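Local coordinates for protein beta-1,4-galactanase (Humicola insolens, PDB 1HJQ) that hydrolyses beta-1,4-galactosidic linkages in type I arabinogalactans, as a family 53 glycoside hydrolase of clan GH-A built on a TIM barrel, at residues A[39-44]-A[327-332]; A[32-37]-A[70-75]; A[175-180]-A[189-194]. One frame throughout, in Å; residues are numbered along the deposited sequence.

Contact 1: residues A[39-44]-A[327-332]; sequences NGVNMV and SVFHRI
Two rings of the C-terminal segment, Phe329 and His330, meet the 39-44 turn, each by one face. Over a face of the Phe329 ring lies the CG2 methyl of Val41, a CH-pi contact 3.8 Å from the ring centroid and 24° off its normal; the methyl is displaced toward the CG-CD2 side and comes nearest at CD2, 3.5 Å away. The imidazole of His330 is laid instead on backbone: Gly40 N approaches its CE1 at 3.3 Å and Asn39 C its NE2 at 3.4 Å, both over the same face. With chi1 at -76° the ring swings beside its own backbone N and reaches over the Asn39-Gly40 peptide. Its NE2 also makes a weak hydrogen bond to Glu38 O.

The third flat group, the Asn39 amide, is turned so that OD1 is set beside the N and CA of Ser327, but the angle at the Ser327 N-H is poor and the approach is no hydrogen bond. The amide's ND2 is instead bonded to Ile35 O, one turn back in the helix.

Gly40, with phi 101°, is the C' residue of the Schellman motif that closes helix 32-38. Lacking a side chain, it lets the two backbones pass closely, its CA lying 4.5 Å from that of His330. Lys5 of the first barrel strand binds Phe329 O, and Phe329 also touches Val7 and Tyr295 of the first and last strands.

The contact thus illustrates how a helix end can be covered by a chain terminus: van der Waals and CH-pi packing carries it, a methyl on one ring and a peptide on the other, while the amide nitrogen of Asn39 and the carbonyl of Phe329 find hydrogen-bond partners elsewhere, and His330 NE2 a weak one.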
loop_
_atom_site.group_PDB
_atom_site.type_symbol
_atom_site.label_atom_id
_atom_site.label_comp_id
_atom_site.label_asym_id
_atom_site.label_seq_id
_atom_site.Cartn_x
_atom_site.Cartn_y
_atom_site.Cartn_z
ATOM N N ASN A 39 -3.847 18.308 6.075
ATOM C CA ASN A 39 -2.620 17.976 6.784
ATOM C C ASN A 39 -1.396 17.700 5.913
ATOM O O ASN A 39 -0.380 17.214 6.413
ATOM C CB ASN A 39 -2.878 16.787 7.704
ATOM C CG ASN A 39 -3.523 17.195 9.010
ATOM O OD1 ASN A 39 -2.830 17.541 9.968
ATOM N ND2 ASN A 39 -4.856 17.173 9.052
ATOM N N GLY A 40 -1.491 17.997 4.618
ATOM C CA GLY A 40 -0.362 17.789 3.732
ATOM C C GLY A 40 -0.390 16.539 2.869
ATOM O O GLY A 40 0.467 16.369 2.007
ATOM N N VAL A 41 -1.352 15.654 3.097
ATOM C CA VAL A 41 -1.451 14.440 2.294
ATOM C C VAL A 41 -1.724 14.830 0.848
ATOM O O VAL A 41 -2.539 15.710 0.597
ATOM C CB VAL A 41 -2.604 13.535 2.794
ATOM C CG1 VAL A 41 -2.814 12.360 1.830
ATOM C CG2 VAL A 41 -2.290 13.027 4.199
ATOM N N ASN A 42 -1.039 14.196 -0.101
ATOM C CA ASN A 42 -1.268 14.512 -1.519
ATOM C C ASN A 42 -1.673 13.286 -2.328
ATOM O O ASN A 42 -1.728 13.334 -3.556
ATOM C CB ASN A 42 -0.032 15.175 -2.167
ATOM C CG ASN A 42 1.198 14.266 -2.195
ATOM O OD1 ASN A 42 1.122 13.069 -1.908
ATOM N ND2 ASN A 42 2.346 14.843 -2.558
ATOM N N MET A 43 -1.964 12.191 -1.634
ATOM C CA MET A 43 -2.357 10.956 -2.304
ATOM C C MET A 43 -2.916 9.921 -1.342
ATOM O O MET A 43 -2.448 9.788 -0.219
ATOM C CB MET A 43 -1.164 10.351 -3.053
ATOM C CG MET A 43 -1.478 9.028 -3.746
ATOM S SD MET A 43 -0.163 8.484 -4.861
ATOM C CE MET A 43 -0.321 9.712 -6.181
ATOM N N VAL A 44 -3.930 9.194 -1.792
ATOM C CA VAL A 44 -4.519 8.155 -0.968
ATOM C C VAL A 44 -4.318 6.798 -1.638
ATOM O O VAL A 44 -4.285 6.692 -2.867
ATOM C CB VAL A 44 -6.030 8.397 -0.735
ATOM C CG1 VAL A 44 -6.227 9.616 0.141
ATOM C CG2 VAL A 44 -6.749 8.583 -2.060
ATOM N N SER A 327 -0.374 16.105 10.787
ATOM C CA SER A 327 0.188 17.198 10.001
ATOM C C SER A 327 1.662 17.018 9.679
ATOM O O SER A 327 2.311 17.948 9.198
ATOM C CB SER A 327 -0.009 18.529 10.722
ATOM O OG SER A 327 0.806 18.602 11.873
ATOM N N VAL A 328 2.195 15.834 9.953
ATOM C CA VAL A 328 3.593 15.551 9.647
ATOM C C VAL A 328 3.740 15.487 8.120
ATOM O O VAL A 328 4.835 15.622 7.576
ATOM C CB VAL A 328 4.056 14.196 10.267
ATOM C CG1 VAL A 328 3.275 13.037 9.669
ATOM C CG2 VAL A 328 5.536 14.000 10.030
ATOM N N PHE A 329 2.623 15.294 7.431
ATOM C CA PHE A 329 2.644 15.212 5.983
ATOM C C PHE A 329 3.046 16.530 5.330
ATOM O O PHE A 329 3.322 16.576 4.128
ATOM C CB PHE A 329 1.291 14.725 5.475
ATOM C CG PHE A 329 1.064 13.259 5.716
ATOM C CD1 PHE A 329 1.789 12.309 5.005
ATOM C CD2 PHE A 329 0.165 12.824 6.684
ATOM C CE1 PHE A 329 1.624 10.947 5.254
ATOM C CE2 PHE A 329 -0.006 11.469 6.939
ATOM C CZ PHE A 329 0.729 10.525 6.222
ATOM N N HIS A 330 3.083 17.596 6.127
ATOM C CA HIS A 330 3.508 18.902 5.629
ATOM C C HIS A 330 5.039 18.903 5.596
ATOM O O HIS A 330 5.647 19.297 4.606
ATOM C CB HIS A 330 3.039 20.040 6.552
ATOM C CG HIS A 330 1.586 20.386 6.419
ATOM N ND1 HIS A 330 0.988 20.651 5.207
ATOM C CD2 HIS A 330 0.622 20.555 7.355
ATOM C CE1 HIS A 330 -0.280 20.967 5.400
ATOM N NE2 HIS A 330 -0.527 20.917 6.697
ATOM N N ARG A 331 5.648 18.447 6.689
ATOM C CA ARG A 331 7.104 18.401 6.824
ATOM C C ARG A 331 7.867 17.440 5.918
ATOM O O ARG A 331 9.084 17.549 5.794
ATOM C CB ARG A 331 7.486 18.096 8.277
ATOM C CG ARG A 331 7.455 19.312 9.193
ATOM C CD ARG A 331 8.074 19.020 10.563
ATOM N NE ARG A 331 7.215 18.191 11.401
ATOM C CZ ARG A 331 5.935 18.459 11.642
ATOM N NH1 ARG A 331 5.366 19.533 11.104
ATOM N NH2 ARG A 331 5.224 17.661 12.428
ATOM N N ILE A 332 7.177 16.497 5.289
ATOM C CA ILE A 332 7.868 15.546 4.427
ATOM C C ILE A 332 7.526 15.738 2.957
ATOM O O ILE A 332 8.234 15.231 2.086
ATOM C CB ILE A 332 7.546 14.088 4.828
ATOM C CG1 ILE A 332 6.081 13.768 4.513
ATOM C CG2 ILE A 332 7.834 13.891 6.309
ATOM C CD1 ILE A 332 5.706 12.319 4.682
#

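Contact 2: residues A[32-37]-A[70-75]; sequences LEYILA and KAAGLG
The phenol of Tyr34 leans across the end of helix 59-71 and lays one face on the methyl of Ala72. The CB of Ala72 stands 3.9 Å from the ring centroid, 27° off the normal and shifted toward CE2, so the CH-pi contact is made near the rim; farther along, Tyr34 OH lies 3.6 Å from Ala71 CB. A chi1 of -67° sets the ring beside its backbone N and directs it across to the neighbouring helix end.

Glu33 takes the less common course. Its CG sits between the backbone N and the carbonyl carbon (chi1 62°), against Ala72 CB at 3.7 Å, and a bend at chi2 carries the carboxylate past Ala72, where OE1 forms a salt bridge with Arg68 of helix 59-71.

Past the turn, Leu74 divides its methyls: CD1 packs by Glu33 O and CB and more distantly Leu36 CB, whereas CD2 meets Ala37 CB at 3.8 Å. At Gly73, C' of the Schellman motif ending helix 59-71, the chain turns; Ala72 before it and Leu74 after it both point toward helix 32-38.

A tyrosine face, alanine methyls and a leucine therefore join the two elements, while Arg68 engages the Glu33 carboxylate beside this apolar patch.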
loop_
_atom_site.group_PDB
_atom_site.type_symbol
_atom_site.label_atom_id
_atom_site.label_comp_id
_atom_site.label_asym_id
_atom_site.label_seq_id
_atom_site.Cartn_x
_atom_site.Cartn_y
_atom_site.Cartn_z
ATOM N N LEU A 32 -13.338 13.018 5.561
ATOM C CA LEU A 32 -11.930 12.664 5.737
ATOM C C LEU A 32 -10.964 13.164 4.658
ATOM O O LEU A 32 -9.901 13.707 4.977
ATOM C CB LEU A 32 -11.798 11.147 5.884
ATOM C CG LEU A 32 -10.444 10.582 6.319
ATOM C CD1 LEU A 32 -10.008 11.225 7.617
ATOM C CD2 LEU A 32 -10.554 9.070 6.489
ATOM N N GLU A 33 -11.321 12.997 3.386
ATOM C CA GLU A 33 -10.428 13.432 2.317
ATOM C C GLU A 33 -9.955 14.876 2.505
ATOM O O GLU A 33 -8.833 15.214 2.126
ATOM C CB GLU A 33 -11.081 13.259 0.929
ATOM C CG GLU A 33 -12.346 14.077 0.674
ATOM C CD GLU A 33 -13.616 13.325 1.035
ATOM O OE1 GLU A 33 -13.659 12.711 2.125
ATOM O OE2 GLU A 33 -14.575 13.355 0.232
ATOM N N TYR A 34 -10.790 15.726 3.099
ATOM C CA TYR A 34 -10.404 17.116 3.311
ATOM C C TYR A 34 -9.524 17.296 4.536
ATOM O O TYR A 34 -8.623 18.136 4.537
ATOM C CB TYR A 34 -11.643 18.008 3.374
ATOM C CG TYR A 34 -12.342 18.051 2.044
ATOM C CD1 TYR A 34 -13.505 17.311 1.816
ATOM C CD2 TYR A 34 -11.793 18.765 0.977
ATOM C CE1 TYR A 34 -14.102 17.280 0.556
ATOM C CE2 TYR A 34 -12.379 18.739 -0.285
ATOM C CZ TYR A 34 -13.532 17.995 -0.489
ATOM O OH TYR A 34 -14.114 17.972 -1.735
ATOM N N ILE A 35 -9.766 16.505 5.573
ATOM C CA ILE A 35 -8.923 16.576 6.760
ATOM C C ILE A 35 -7.528 16.106 6.352
ATOM O O ILE A 35 -6.525 16.618 6.848
ATOM C CB ILE A 35 -9.431 15.663 7.882
ATOM C CG1 ILE A 35 -10.768 16.188 8.407
ATOM C CG2 ILE A 35 -8.400 15.591 9.001
ATOM C CD1 ILE A 35 -11.435 15.269 9.390
ATOM N N LEU A 36 -7.475 15.135 5.438
ATOM C CA LEU A 36 -6.198 14.613 4.951
ATOM C C LEU A 36 -5.439 15.647 4.128
ATOM O O LEU A 36 -4.256 15.884 4.367
ATOM C CB LEU A 36 -6.407 13.369 4.090
ATOM C CG LEU A 36 -7.054 12.152 4.744
ATOM C CD1 LEU A 36 -7.054 11.014 3.728
ATOM C CD2 LEU A 36 -6.295 11.754 6.009
ATOM N N ALA A 37 -6.115 16.252 3.152
ATOM C CA ALA A 37 -5.483 17.262 2.302
ATOM C C ALA A 37 -4.998 18.416 3.177
ATOM O O ALA A 37 -3.930 18.985 2.957
ATOM C CB ALA A 37 -6.477 17.763 1.262
ATOM N N LYS A 70 -10.302 12.723 -5.398
ATOM C CA LYS A 70 -9.977 13.668 -6.453
ATOM C C LYS A 70 -10.551 15.061 -6.141
ATOM O O LYS A 70 -9.881 16.078 -6.338
ATOM C CB LYS A 70 -10.541 13.147 -7.779
ATOM C CG LYS A 70 -10.309 14.043 -8.989
ATOM C CD LYS A 70 -11.137 13.555 -10.178
ATOM C CE LYS A 70 -10.924 14.414 -11.421
ATOM N NZ LYS A 70 -11.800 13.966 -12.548
ATOM N N ALA A 71 -11.785 15.114 -5.649
ATOM C CA ALA A 71 -12.396 16.399 -5.335
ATOM C C ALA A 71 -11.553 17.166 -4.317
ATOM O O ALA A 71 -11.518 18.392 -4.331
ATOM C CB ALA A 71 -13.810 16.199 -4.804
ATOM N N ALA A 72 -10.872 16.443 -3.437
ATOM C CA ALA A 72 -10.032 17.077 -2.431
ATOM C C ALA A 72 -8.612 17.268 -2.957
ATOM O O ALA A 72 -7.700 17.556 -2.191
ATOM C CB ALA A 72 -10.014 16.241 -1.156
ATOM N N GLY A 73 -8.431 17.091 -4.262
ATOM C CA GLY A 73 -7.125 17.268 -4.874
ATOM C C GLY A 73 -6.074 16.228 -4.529
ATOM O O GLY A 73 -4.873 16.465 -4.696
ATOM N N LEU A 74 -6.509 15.067 -4.053
ATOM C CA LEU A 74 -5.570 14.014 -3.695
ATOM C C LEU A 74 -5.329 13.033 -4.843
ATOM O O LEU A 74 -6.250 12.673 -5.576
ATOM C CB LEU A 74 -6.087 13.261 -2.471
ATOM C CG LEU A 74 -6.457 14.176 -1.307
ATOM C CD1 LEU A 74 -7.107 13.377 -0.200
ATOM C CD2 LEU A 74 -5.213 14.881 -0.805
ATOM N N GLY A 75 -4.077 12.609 -4.993
ATOM C CA GLY A 75 -3.742 11.656 -6.032
ATOM C C GLY A 75 -4.267 10.282 -5.658
ATOM O O GLY A 75 -4.665 10.040 -4.508
#

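Contact 3: residues A[175-180]-A[189-194]; sequences IMVHLD and NWWYTN
Leu179 and Trp191 approach at a slant, and the leucine delivers a methyl squarely onto the indole: CD1 stands 3.9 Å from the centroid of the six-membered ring, only 7° off its normal. The other methyl, CD2, slots between aromatic residues, touching Trp191 CB at 3.8 Å and Tyr192 CE2 at 3.5 Å.

Val177, two residues back on the same side of the strand, points head-on at both aromatic side chains, which come from the helix to meet it. Its CG1 touches Trp191 CZ3 at 3.6 Å, and Tyr192 CE1 at 3.8 Å. The two aromatic side chains diverge at chi1, -161° in Trp191 and -75° in Tyr192, yet they contact each other: Trp191 CE3 lies above one face of Tyr192, whose CG is in the indole plane, at its edge. Beyond the pair, Trp191 makes an edge-to-face contact with Trp150 of helix 150-165.

Strand 174-179 and helix 185-198 belong to one beta-alpha-beta unit, and this is the usual packing of a barrel helix on its strand. Alternation does the sorting: Val177 and Leu179 face the helix, while His178 points away and hydrogen-bonds Glu245, the likely nucleophile. Apolar packing on the outer face thus backs a strand whose other face presents His178 to Glu245.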
loop_
_atom_site.group_PDB
_atom_site.type_symbol
_atom_site.label_atom_id
_atom_site.label_comp_id
_atom_site.label_asym_id
_atom_site.label_seq_id
_atom_site.Cartn_x
_atom_site.Cartn_y
_atom_site.Cartn_z
ATOM N N ILE A 175 3.324 1.461 -12.686
ATOM C CA ILE A 175 3.004 0.115 -12.252
ATOM C C ILE A 175 3.973 -0.278 -11.150
ATOM O O ILE A 175 5.187 -0.163 -11.308
ATOM C CB ILE A 175 3.082 -0.858 -13.434
ATOM C CG1 ILE A 175 2.109 -0.389 -14.524
ATOM C CG2 ILE A 175 2.747 -2.266 -12.967
ATOM C CD1 ILE A 175 2.254 -1.105 -15.857
ATOM N N MET A 176 3.420 -0.736 -10.034
ATOM C CA MET A 176 4.219 -1.104 -8.876
ATOM C C MET A 176 4.083 -2.559 -8.430
ATOM O O MET A 176 3.014 -3.154 -8.522
ATOM C CB MET A 176 3.845 -0.192 -7.696
ATOM C CG MET A 176 4.472 -0.594 -6.371
ATOM S SD MET A 176 3.648 0.143 -4.957
ATOM C CE MET A 176 4.155 1.873 -5.122
ATOM N N VAL A 177 5.192 -3.120 -7.957
ATOM C CA VAL A 177 5.219 -4.477 -7.424
ATOM C C VAL A 177 5.449 -4.248 -5.936
ATOM O O VAL A 177 6.403 -3.579 -5.537
ATOM C CB VAL A 177 6.359 -5.325 -8.031
ATOM C CG1 VAL A 177 6.509 -6.633 -7.247
ATOM C CG2 VAL A 177 6.040 -5.635 -9.493
ATOM N N HIS A 178 4.544 -4.788 -5.128
ATOM C CA HIS A 178 4.572 -4.609 -3.684
ATOM C C HIS A 178 4.945 -5.863 -2.902
ATOM O O HIS A 178 4.286 -6.900 -3.004
ATOM C CB HIS A 178 3.198 -4.080 -3.241
ATOM C CG HIS A 178 3.033 -3.950 -1.760
ATOM N ND1 HIS A 178 4.101 -3.849 -0.895
ATOM C CD2 HIS A 178 1.918 -3.878 -0.994
ATOM C CE1 HIS A 178 3.651 -3.724 0.342
ATOM N NE2 HIS A 178 2.331 -3.738 0.309
ATOM N N LEU A 179 6.015 -5.748 -2.123
ATOM C CA LEU A 179 6.514 -6.836 -1.287
ATOM C C LEU A 179 6.560 -6.319 0.141
ATOM O O LEU A 179 6.697 -5.117 0.353
ATOM C CB LEU A 179 7.927 -7.230 -1.719
ATOM C CG LEU A 179 8.159 -8.299 -2.788
ATOM C CD1 LEU A 179 7.243 -8.104 -3.960
ATOM C CD2 LEU A 179 9.612 -8.238 -3.224
ATOM N N ASP A 180 6.443 -7.210 1.119
ATOM C CA ASP A 180 6.503 -6.796 2.517
ATOM C C ASP A 180 7.966 -6.869 2.955
ATOM O O ASP A 180 8.831 -7.196 2.142
ATOM C CB ASP A 180 5.609 -7.702 3.386
ATOM C CG ASP A 180 6.263 -9.042 3.738
ATOM O OD1 ASP A 180 6.789 -9.728 2.829
ATOM O OD2 ASP A 180 6.233 -9.409 4.937
ATOM N N ASN A 189 15.805 -9.160 -2.855
ATOM C CA ASN A 189 16.764 -9.625 -3.863
ATOM C C ASN A 189 16.347 -10.994 -4.397
ATOM O O ASN A 189 16.268 -11.171 -5.610
ATOM C CB ASN A 189 18.199 -9.674 -3.264
ATOM C CG ASN A 189 19.269 -10.007 -4.312
ATOM O OD1 ASN A 189 19.009 -9.912 -5.512
ATOM N ND2 ASN A 189 20.476 -10.373 -3.862
ATOM N N TRP A 190 16.118 -11.954 -3.500
ATOM C CA TRP A 190 15.673 -13.304 -3.861
ATOM C C TRP A 190 14.430 -13.258 -4.768
ATOM O O TRP A 190 14.379 -13.862 -5.843
ATOM C CB TRP A 190 15.362 -14.049 -2.561
ATOM C CG TRP A 190 14.476 -15.235 -2.665
ATOM C CD1 TRP A 190 14.829 -16.477 -3.084
ATOM C CD2 TRP A 190 13.100 -15.319 -2.261
ATOM N NE1 TRP A 190 13.766 -17.339 -2.959
ATOM C CE2 TRP A 190 12.692 -16.653 -2.455
ATOM C CE3 TRP A 190 12.176 -14.397 -1.750
ATOM C CZ2 TRP A 190 11.394 -17.096 -2.155
ATOM C CZ3 TRP A 190 10.877 -14.839 -1.449
ATOM C CH2 TRP A 190 10.506 -16.176 -1.655
ATOM N N TRP A 191 13.419 -12.531 -4.321
ATOM C CA TRP A 191 12.187 -12.415 -5.075
ATOM C C TRP A 191 12.357 -11.853 -6.489
ATOM O O TRP A 191 12.094 -12.544 -7.481
ATOM C CB TRP A 191 11.188 -11.544 -4.323
ATOM C CG TRP A 191 9.795 -11.757 -4.792
ATOM C CD1 TRP A 191 8.906 -12.684 -4.325
ATOM C CD2 TRP A 191 9.126 -11.052 -5.841
ATOM N NE1 TRP A 191 7.722 -12.598 -5.014
ATOM C CE2 TRP A 191 7.827 -11.601 -5.952
ATOM C CE3 TRP A 191 9.495 -10.009 -6.699
ATOM C CZ2 TRP A 191 6.896 -11.141 -6.884
ATOM C CZ3 TRP A 191 8.575 -9.555 -7.621
ATOM C CH2 TRP A 191 7.287 -10.120 -7.708
ATOM N N TYR A 192 12.782 -10.597 -6.589
ATOM C CA TYR A 192 12.945 -9.966 -7.896
ATOM C C TYR A 192 13.883 -10.736 -8.818
ATOM O O TYR A 192 13.619 -10.870 -10.017
ATOM C CB TYR A 192 13.417 -8.515 -7.727
ATOM C CG TYR A 192 12.322 -7.574 -7.252
ATOM C CD1 TYR A 192 11.256 -7.224 -8.095
ATOM C CD2 TYR A 192 12.345 -7.041 -5.965
ATOM C CE1 TYR A 192 10.247 -6.369 -7.665
ATOM C CE2 TYR A 192 11.342 -6.184 -5.520
ATOM C CZ TYR A 192 10.295 -5.849 -6.374
ATOM O OH TYR A 192 9.309 -4.984 -5.941
ATOM N N THR A 193 14.974 -11.250 -8.264
ATOM C CA THR A 193 15.920 -12.010 -9.061
ATOM C C THR A 193 15.198 -13.184 -9.720
ATOM O O THR A 193 15.216 -13.344 -10.943
ATOM C CB THR A 193 17.070 -12.552 -8.189
ATOM O OG1 THR A 193 17.893 -11.460 -7.758
ATOM C CG2 THR A 193 17.917 -13.565 -8.977
ATOM N N ASN A 194 14.555 -14.001 -8.899
ATOM C CA ASN A 194 13.839 -15.152 -9.414
ATOM C C ASN A 194 12.718 -14.795 -10.384
ATOM O O ASN A 194 12.549 -15.466 -11.399
ATOM C CB ASN A 194 13.292 -15.980 -8.260
ATOM C CG ASN A 194 14.364 -16.802 -7.581
ATOM O OD1 ASN A 194 14.947 -17.701 -8.190
ATOM N ND2 ASN A 194 14.635 -16.501 -6.318
#

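Overall arrangement
Contacts 1 and 2 are neighbours, their centres about 11 Å apart, and touch where 39-44, leading into the second barrel strand, pairs with Gly75 at the start of the third: Asn42 O to Gly75 N at 2.8 Å and Val44 N to Gly75 O at 2.9 Å are probable hydrogen bonds. Along the chain their segments alternate: helix 32-38 packs on 70-75, and the turn that ends it meets 327-332. Contact 3 sits across the barrel, its centre about 27 Å from that of contact 1 and 30 Å from that of contact 2. Its Leu179 side chain lies about 6 Å from that of Glu135, the likely proton donor, and about 10 Å from that of Glu245, the likely nucleophile, against about 12 Å for Phe329.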